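Local coordinates for phosphate ABC transporter, phosphate-binding protein (Clostridium perfringens, PDB 4GD5) that probably serves as the substrate-binding component of a phosphate ABC transporter, capturing phosphate for delivery to its membrane permease, at residues G73-I78 / A91-K96; N37-S42 / V85-M90. All coordinates share one frame; numbering follows the deposited sequence. Where two conformers were deposited one is given.

Interaction 1: residues G73-I78 / A91-K96; sequences GSSAGI and ASRDLK. With PO4 (phosphate ion), chain C.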
ATOM      1  N   GLY A  73      -6.740   7.384  -1.385  1.00  7.77           N
ATOM      2  CA  GLY A  73      -7.030   5.952  -1.314  1.00  7.62           C
ATOM      3  C   GLY A  73      -7.275   5.358  -2.688  1.00  9.00           C
ATOM      4  O   GLY A  73      -7.750   6.058  -3.599  1.00  7.83           O
ATOM      5  N   SER A  74      -6.974   4.052  -2.846  1.00  7.17           N
ATOM      6  CA  SER A  74      -7.125   3.359  -4.137  1.00  6.40           C
ATOM      7  C   SER A  74      -8.527   3.380  -4.736  1.00  8.97           C
ATOM      8  O   SER A  74      -8.646   3.649  -5.931  1.00  8.18           O
ATOM      9  CB  SER A  74      -6.670   1.899  -4.053  1.00  9.16           C
ATOM     10  OG  SER A  74      -5.288   1.824  -3.742  1.00  8.26           O
ATOM     11  N   SER A  75      -9.577   3.058  -3.956  0.50  6.70           N
ATOM     12  CA  SER A  75     -10.927   3.000  -4.531  0.50  5.83           C
ATOM     13  C   SER A  75     -11.371   4.337  -5.125  0.50  9.69           C
ATOM     14  O   SER A  75     -11.916   4.346  -6.235  0.50  9.34           O
ATOM     15  CB  SER A  75     -11.931   2.513  -3.501  0.50  8.63           C
ATOM     16  OG  SER A  75     -11.667   1.143  -3.246  0.50  6.22           O
ATOM     17  N   ALA A  76     -11.100   5.458  -4.426  1.00  7.18           N
ATOM     18  CA  ALA A  76     -11.457   6.799  -4.917  1.00  7.69           C
ATOM     19  C   ALA A  76     -10.614   7.190  -6.142  1.00  9.29           C
ATOM     20  O   ALA A  76     -11.132   7.813  -7.071  1.00 10.24           O
ATOM     21  CB  ALA A  76     -11.308   7.820  -3.813  1.00  9.19           C
ATOM     22  N   GLY A  77      -9.341   6.774  -6.175  1.00  7.05           N
ATOM     23  CA  GLY A  77      -8.494   7.078  -7.332  1.00  6.35           C
ATOM     24  C   GLY A  77      -8.975   6.365  -8.581  1.00  9.91           C
ATOM     25  O   GLY A  77      -9.042   6.953  -9.665  1.00  8.80           O
ATOM     26  N   ILE A  78      -9.345   5.088  -8.426  1.00  6.18           N
ATOM     27  CA  ILE A  78      -9.855   4.290  -9.545  1.00  6.62           C
ATOM     28  C   ILE A  78     -11.165   4.895 -10.033  1.00  9.90           C
ATOM     29  O   ILE A  78     -11.347   5.043 -11.243  1.00  9.29           O
ATOM     30  CB  ILE A  78     -10.031   2.807  -9.120  1.00  9.28           C
ATOM     31  CG1 ILE A  78      -8.651   2.140  -8.892  1.00  8.87           C
ATOM     32  CG2 ILE A  78     -10.849   2.013 -10.152  1.00 11.58           C
ATOM     33  CD1 ILE A  78      -8.795   0.850  -7.974  1.00 10.79           C
ATOM     34  N   ALA A  91      -3.492   2.988  -7.883  1.00  6.88           N
ATOM     35  CA  ALA A  91      -4.072   1.901  -7.081  1.00  7.19           C
ATOM     36  C   ALA A  91      -2.970   1.040  -6.518  1.00  9.57           C
ATOM     37  O   ALA A  91      -1.960   0.802  -7.197  1.00  8.23           O
ATOM     38  CB  ALA A  91      -5.025   1.062  -7.921  1.00  8.39           C
ATOM     39  N   SER A  92      -3.153   0.557  -5.280  1.00  6.17           N
ATOM     40  CA  SER A  92      -2.158  -0.328  -4.656  1.00  5.90           C
ATOM     41  C   SER A  92      -2.731  -1.759  -4.503  1.00  9.03           C
ATOM     42  O   SER A  92      -2.476  -2.469  -3.532  1.00  9.16           O
ATOM     43  CB  SER A  92      -1.735   0.257  -3.316  1.00  8.05           C
ATOM     44  OG  SER A  92      -2.846   0.280  -2.436  1.00  8.13           O
ATOM     45  N   ARG A  93      -3.512  -2.167  -5.480  1.00  7.25           N
ATOM     46  CA  ARG A  93      -4.119  -3.489  -5.567  1.00  6.83           C
ATOM     47  C   ARG A  93      -4.577  -3.708  -6.977  1.00 11.74           C
ATOM     48  O   ARG A  93      -4.764  -2.735  -7.727  1.00 11.38           O
ATOM     49  CB  ARG A  93      -5.327  -3.623  -4.604  1.00  7.88           C
ATOM     50  CG  ARG A  93      -6.440  -2.543  -4.791  1.00 10.26           C
ATOM     51  CD  ARG A  93      -7.763  -3.032  -4.199  1.00 14.44           C
ATOM     52  NE  ARG A  93      -8.823  -2.012  -4.226  1.00 10.63           N
ATOM     53  CZ  ARG A  93      -9.530  -1.675  -5.301  1.00 17.23           C
ATOM     54  NH1 ARG A  93      -9.287  -2.252  -6.473  1.00 11.62           N
ATOM     55  NH2 ARG A  93     -10.494  -0.765  -5.212  1.00  9.95           N
ATOM     56  N   ASP A  94      -4.842  -4.973  -7.324  1.00 10.55           N
ATOM     57  CA  ASP A  94      -5.461  -5.266  -8.600  1.00  8.88           C
ATOM     58  C   ASP A  94      -6.874  -4.709  -8.575  1.00 12.45           C
ATOM     59  O   ASP A  94      -7.466  -4.532  -7.500  1.00 11.14           O
ATOM     60  CB  ASP A  94      -5.480  -6.779  -8.865  1.00 11.06           C
ATOM     61  CG  ASP A  94      -4.150  -7.264  -9.413  1.00 19.42           C
ATOM     62  OD1 ASP A  94      -3.777  -6.844 -10.539  1.00 18.35           O
ATOM     63  OD2 ASP A  94      -3.451  -7.982  -8.692  1.00 23.15           O
ATOM     64  N   LEU A  95      -7.416  -4.413  -9.758  1.00 11.18           N
ATOM     65  CA  LEU A  95      -8.762  -3.893  -9.846  1.00 11.36           C
ATOM     66  C   LEU A  95      -9.771  -4.971  -9.492  1.00 15.55           C
ATOM     67  O   LEU A  95      -9.592  -6.143  -9.834  1.00 15.40           O
ATOM     68  CB  LEU A  95      -9.004  -3.323 -11.245  1.00 11.37           C
ATOM     69  CG  LEU A  95      -8.866  -1.777 -11.344  1.00 15.38           C
ATOM     70  CD1 LEU A  95      -7.474  -1.299 -10.923  1.00 14.91           C
ATOM     71  CD2 LEU A  95      -9.140  -1.298 -12.770  1.00 17.55           C
ATOM     72  N   LYS A  96     -10.797  -4.575  -8.725  1.00 15.83           N
ATOM     73  CA  LYS A  96     -11.876  -5.470  -8.331  1.00 16.31           C
ATOM     74  C   LYS A  96     -12.695  -5.809  -9.562  1.00 20.50           C
ATOM     75  O   LYS A  96     -12.678  -5.049 -10.534  1.00 19.99           O
ATOM     76  CB  LYS A  96     -12.762  -4.790  -7.282  1.00 18.33           C
ATOM     77  CG  LYS A  96     -12.108  -4.547  -5.949  1.00 28.57           C
ATOM     78  CD  LYS A  96     -13.178  -4.364  -4.896  1.00 42.88           C
ATOM     79  CE  LYS A  96     -12.555  -4.057  -3.579  1.00 56.40           C
ATOM     80  NZ  LYS A  96     -12.347  -2.603  -3.396  1.00 69.31           N
TER
HETATM   81  P   PO4 C 301      -4.026   2.777  -0.213  1.00  7.65           P
HETATM   82  O1  PO4 C 301      -5.179   2.539  -1.229  1.00  7.39           O
HETATM   83  O2  PO4 C 301      -2.701   2.551  -0.983  1.00  6.82           O
HETATM   84  O3  PO4 C 301      -4.078   4.210   0.393  1.00  6.64           O
HETATM   85  O4  PO4 C 301      -4.130   1.753   0.971  1.00  9.43           O
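The phosphate site lies partly at the N-terminus of helix 74-83, where Ser-74 meets Ser-92 in the loop that follows strand 88-91. Ser-74 grips one phosphate oxygen twice: its backbone N donates to PO4 O1 at 2.9 Å, and its OG donates to the same O1 at 2.6 Å. Because OG stands anti to the carbonyl carbon (chi1 -63°), it stays beside its own N-H and both can reach one oxygen. With its proton committed to phosphate, Ser-74 OG accepts from Ser-92 N (2.9 Å, N-H...O 161°), which fixes the hydroxyl's direction. Ser-92 OG donates to PO4 O2 at 2.7 Å. Serine suits both places, being small, neutral and able to donate to an anion, and Gly-73 at the N-cap has backbone angles that favour glycine. The helix N-terminus would be expected to add a favourable dipole.

Arg-93, its chain extended from CG to NE, carries its guanidinium back to the helix. In one of two modelled conformers, Ser-75 OG, which also bonds Gly-161 O, accepts from Arg-93 NH2 at the group's edge, 3.0 Å away and in its plane, while Ser-74 CB lies over one face. Lys-96 CG lies over the opposite face, toward the rim, its NZ pairing with Asp-166. Arg-93 NH1 bonds Asp-94 O and forms a salt bridge with Glu-99. The in-plane bonds restrict the guanidinium's rotation; Glu-99, with Asp-166 near both cations, probably balances the charge. Ile-78 CD1 touches Ala-91 CB (3.8 Å) and Leu-95 CD1 (3.9 Å), and also comes obliquely to the guanidinium. Ser-44, Thr-45, Ser-46, Ser-162, Gly-163 and Thr-164 complete the phosphate shell, a set of hydroxyls and N-H groups at helix N-termini typical of phosphate-binding proteins of the periplasmic binding protein superfamily.

Interaction 2: residues N37-S42 / V85-M90; sequences NSVSIS and VSEIGM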
ATOM      1  N   ASN A  37       0.956  19.358 -20.778  1.00 37.54           N
ATOM      2  CA  ASN A  37       0.482  20.500 -19.999  1.00 36.92           C
ATOM      3  C   ASN A  37       0.376  20.110 -18.512  1.00 35.31           C
ATOM      4  O   ASN A  37       1.421  19.991 -17.874  1.00 32.92           O
ATOM      5  CB  ASN A  37      -0.847  21.048 -20.553  1.00 40.35           C
ATOM      6  CG  ASN A  37      -1.204  22.418 -20.020  1.00 67.81           C
ATOM      7  OD1 ASN A  37      -0.436  23.381 -20.139  1.00 64.73           O
ATOM      8  ND2 ASN A  37      -2.384  22.535 -19.426  1.00 61.67           N
ATOM      9  N   SER A  38      -0.858  19.913 -17.963  1.00 28.73           N
ATOM     10  CA  SER A  38      -1.065  19.566 -16.545  1.00 27.11           C
ATOM     11  C   SER A  38      -1.754  18.209 -16.394  1.00 25.87           C
ATOM     12  O   SER A  38      -2.910  18.028 -16.797  1.00 27.38           O
ATOM     13  CB  SER A  38      -1.870  20.640 -15.824  1.00 32.99           C
ATOM     14  OG  SER A  38      -1.858  20.372 -14.430  1.00 45.49           O
ATOM     15  N   VAL A  39      -1.060  17.283 -15.730  1.00 16.98           N
ATOM     16  CA  VAL A  39      -1.522  15.908 -15.563  1.00 13.45           C
ATOM     17  C   VAL A  39      -2.058  15.693 -14.135  1.00 16.20           C
ATOM     18  O   VAL A  39      -1.309  15.801 -13.163  1.00 15.75           O
ATOM     19  CB  VAL A  39      -0.369  14.935 -15.923  1.00 15.34           C
ATOM     20  CG1 VAL A  39      -0.814  13.468 -15.812  1.00 14.65           C
ATOM     21  CG2 VAL A  39       0.144  15.227 -17.331  1.00 15.90           C
ATOM     22  N   SER A  40      -3.369  15.413 -14.026  1.00 12.43           N
ATOM     23  CA  SER A  40      -4.016  15.205 -12.734  1.00 12.12           C
ATOM     24  C   SER A  40      -3.989  13.741 -12.365  1.00 13.08           C
ATOM     25  O   SER A  40      -4.446  12.898 -13.142  1.00 13.10           O
ATOM     26  CB  SER A  40      -5.449  15.728 -12.756  1.00 16.54           C
ATOM     27  OG  SER A  40      -6.239  15.058 -13.730  1.00 19.83           O
ATOM     28  N   ILE A  41      -3.507  13.436 -11.148  1.00  8.26           N
ATOM     29  CA  ILE A  41      -3.393  12.069 -10.647  1.00  7.87           C
ATOM     30  C   ILE A  41      -3.993  11.977  -9.248  1.00 10.50           C
ATOM     31  O   ILE A  41      -3.738  12.847  -8.414  1.00 10.40           O
ATOM     32  CB  ILE A  41      -1.899  11.628 -10.644  1.00  9.70           C
ATOM     33  CG1 ILE A  41      -1.236  11.812 -12.039  1.00 10.20           C
ATOM     34  CG2 ILE A  41      -1.747  10.210 -10.152  1.00  8.71           C
ATOM     35  CD1 ILE A  41       0.269  11.394 -12.104  1.00 15.17           C
ATOM     36  N   SER A  42      -4.785  10.937  -8.981  1.00  7.02           N
ATOM     37  CA  SER A  42      -5.306  10.792  -7.628  1.00  6.81           C
ATOM     38  C   SER A  42      -5.407   9.333  -7.236  1.00 10.07           C
ATOM     39  O   SER A  42      -5.533   8.470  -8.096  1.00  8.72           O
ATOM     40  CB  SER A  42      -6.662  11.488  -7.472  1.00  9.18           C
ATOM     41  OG  SER A  42      -7.736  10.801  -8.096  1.00 10.50           O
ATOM     42  N   VAL A  85     -12.422  12.418 -13.790  1.00 11.78           N
ATOM     43  CA  VAL A  85     -12.118  13.423 -12.767  1.00 10.69           C
ATOM     44  C   VAL A  85     -10.583  13.577 -12.685  1.00 13.27           C
ATOM     45  O   VAL A  85     -10.071  14.690 -12.546  1.00 12.90           O
ATOM     46  CB  VAL A  85     -12.767  13.032 -11.417  1.00 12.58           C
ATOM     47  CG1 VAL A  85     -12.165  13.807 -10.252  1.00 12.25           C
ATOM     48  CG2 VAL A  85     -14.286  13.236 -11.469  1.00 12.82           C
ATOM     49  N   SER A  86      -9.865  12.440 -12.748  1.00 11.26           N
ATOM     50  CA  SER A  86      -8.402  12.377 -12.789  1.00  9.93           C
ATOM     51  C   SER A  86      -7.999  11.753 -14.128  1.00 13.01           C
ATOM     52  O   SER A  86      -8.668  10.829 -14.599  1.00 12.39           O
ATOM     53  CB  SER A  86      -7.875  11.530 -11.627  1.00 10.52           C
ATOM     54  OG  SER A  86      -8.216  12.090 -10.367  1.00 10.12           O
ATOM     55  N   GLU A  87      -6.923  12.241 -14.740  1.00  9.99           N
ATOM     56  CA  GLU A  87      -6.409  11.659 -15.975  1.00 10.15           C
ATOM     57  C   GLU A  87      -5.803  10.276 -15.650  1.00 13.43           C
ATOM     58  O   GLU A  87      -5.920   9.346 -16.455  1.00 12.58           O
ATOM     59  CB  GLU A  87      -5.366  12.607 -16.603  1.00 12.80           C
ATOM     60  CG  GLU A  87      -4.718  12.097 -17.883  1.00 14.35           C
ATOM     61  CD  GLU A  87      -3.741  13.081 -18.510  1.00 27.54           C
ATOM     62  OE1 GLU A  87      -3.851  14.297 -18.231  1.00 19.27           O
ATOM     63  OE2 GLU A  87      -2.890  12.640 -19.315  1.00 19.27           O
ATOM     64  N   ILE A  88      -5.125  10.151 -14.479  1.00  8.17           N
ATOM     65  CA  ILE A  88      -4.522   8.886 -14.050  1.00  6.68           C
ATOM     66  C   ILE A  88      -4.936   8.600 -12.617  1.00  9.48           C
ATOM     67  O   ILE A  88      -4.843   9.474 -11.760  1.00  8.86           O
ATOM     68  CB  ILE A  88      -2.966   8.877 -14.173  1.00 10.15           C
ATOM     69  CG1 ILE A  88      -2.454   9.172 -15.608  1.00 11.02           C
ATOM     70  CG2 ILE A  88      -2.364   7.570 -13.615  1.00  8.91           C
ATOM     71  CD1 ILE A  88      -0.977   9.609 -15.620  1.00 11.62           C
ATOM     72  N   GLY A  89      -5.371   7.378 -12.369  1.00  6.84           N
ATOM     73  CA  GLY A  89      -5.672   6.912 -11.018  1.00  5.60           C
ATOM     74  C   GLY A  89      -4.536   6.043 -10.507  1.00  9.95           C
ATOM     75  O   GLY A  89      -3.952   5.278 -11.285  1.00 10.24           O
HETATM   76  N   MSE A  90      -4.208   6.147  -9.201  0.60  5.49           N
HETATM   77  CA  MSE A  90      -3.153   5.321  -8.579  0.60  4.68           C
HETATM   78  C   MSE A  90      -3.814   4.281  -7.691  0.60  8.26           C
HETATM   79  O   MSE A  90      -4.616   4.654  -6.831  0.60  8.19           O
HETATM   80  CB  MSE A  90      -2.177   6.152  -7.716  0.60  5.08           C
HETATM   81  CG  MSE A  90      -1.450   7.267  -8.388  0.60  6.92           C
HETATM   82 SE   MSE A  90      -0.489   8.251  -6.889  0.60  7.23          SE
HETATM   83  CE  MSE A  90      -1.898   8.991  -5.695  0.60  5.24           C
TER
HETATM   84  O   HOH W   1      -4.960  16.009 -16.352  1.00 22.47           O
HETATM   85  O   HOH W   2      -3.010  16.812 -19.096  1.00 22.98           O
HETATM   86  O   HOH W   3      -8.284  16.749 -13.854  1.00 26.04           O
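Ile-41 and Ile-88 lie side by side and point the same way, as paired residues of parallel strands do in this alpha/beta lobe; helix 74-83 makes the beta-alpha-beta crossover from strand 66-71 to strand 88-91, with strand 38-43 between them. Ile-41 CG1 rests 4.0 Å from Ile-88 CB, and Val-39 slants across Ile-88, its CG1 meeting CD1 at 3.9 Å. These branched residues suit a strand face covered by Phe-257 and Ile-258 of helix 252-262. Ile-88 N donates to Ser-40 O and Ile-88 O accepts from Ser-42 N; Met-90 N, in a selenomethionine, continues the ladder to Ser-42 O.

Ser-40 OG sits between its backbone N and carbonyl carbon (chi1 61°), where it accepts from Glu-87 N at 3.1 Å. The extended chain of Glu-87 crosses Val-39 at a slant, its OE1 4.0 Å from Val-39 CG1; two waters lie within bonding distance of both OE1 and Ser-38 O, and OE2 bonds Thr-251. On the other sheet face, Gly-89 CA has Gly-77 O of helix 74-83 3.6 Å away, leaving no room for a side chain. There Ser-42 OG and Ser-86 OG are hydrogen-bonded at 2.7 Å, and Asn-80 ND2 also bonds Ser-42 OG.

Both contacts are largely buried and belong to one lobe. Helix 74-83 and strand 88-91 are shared out between them, and the four segments alternate along the chain. Interaction 2 pairs neighbouring strands that start far from the ligand at Ser-38 and run toward it, the Met-90 end lying just behind the site; it relies on backbone ladder bonds, aliphatic side chains and, toward its start, water and the carboxylate of Glu-87. Interaction 1 lies where this strand and helix meet the binding site, and its chemistry turns to hydroxyls, N-H groups and charges around an anion. They adjoin directly: Gly-77 CA packs 3.4 Å from Ser-42 O, the lack of a side chain letting the helix lie close over the sheet.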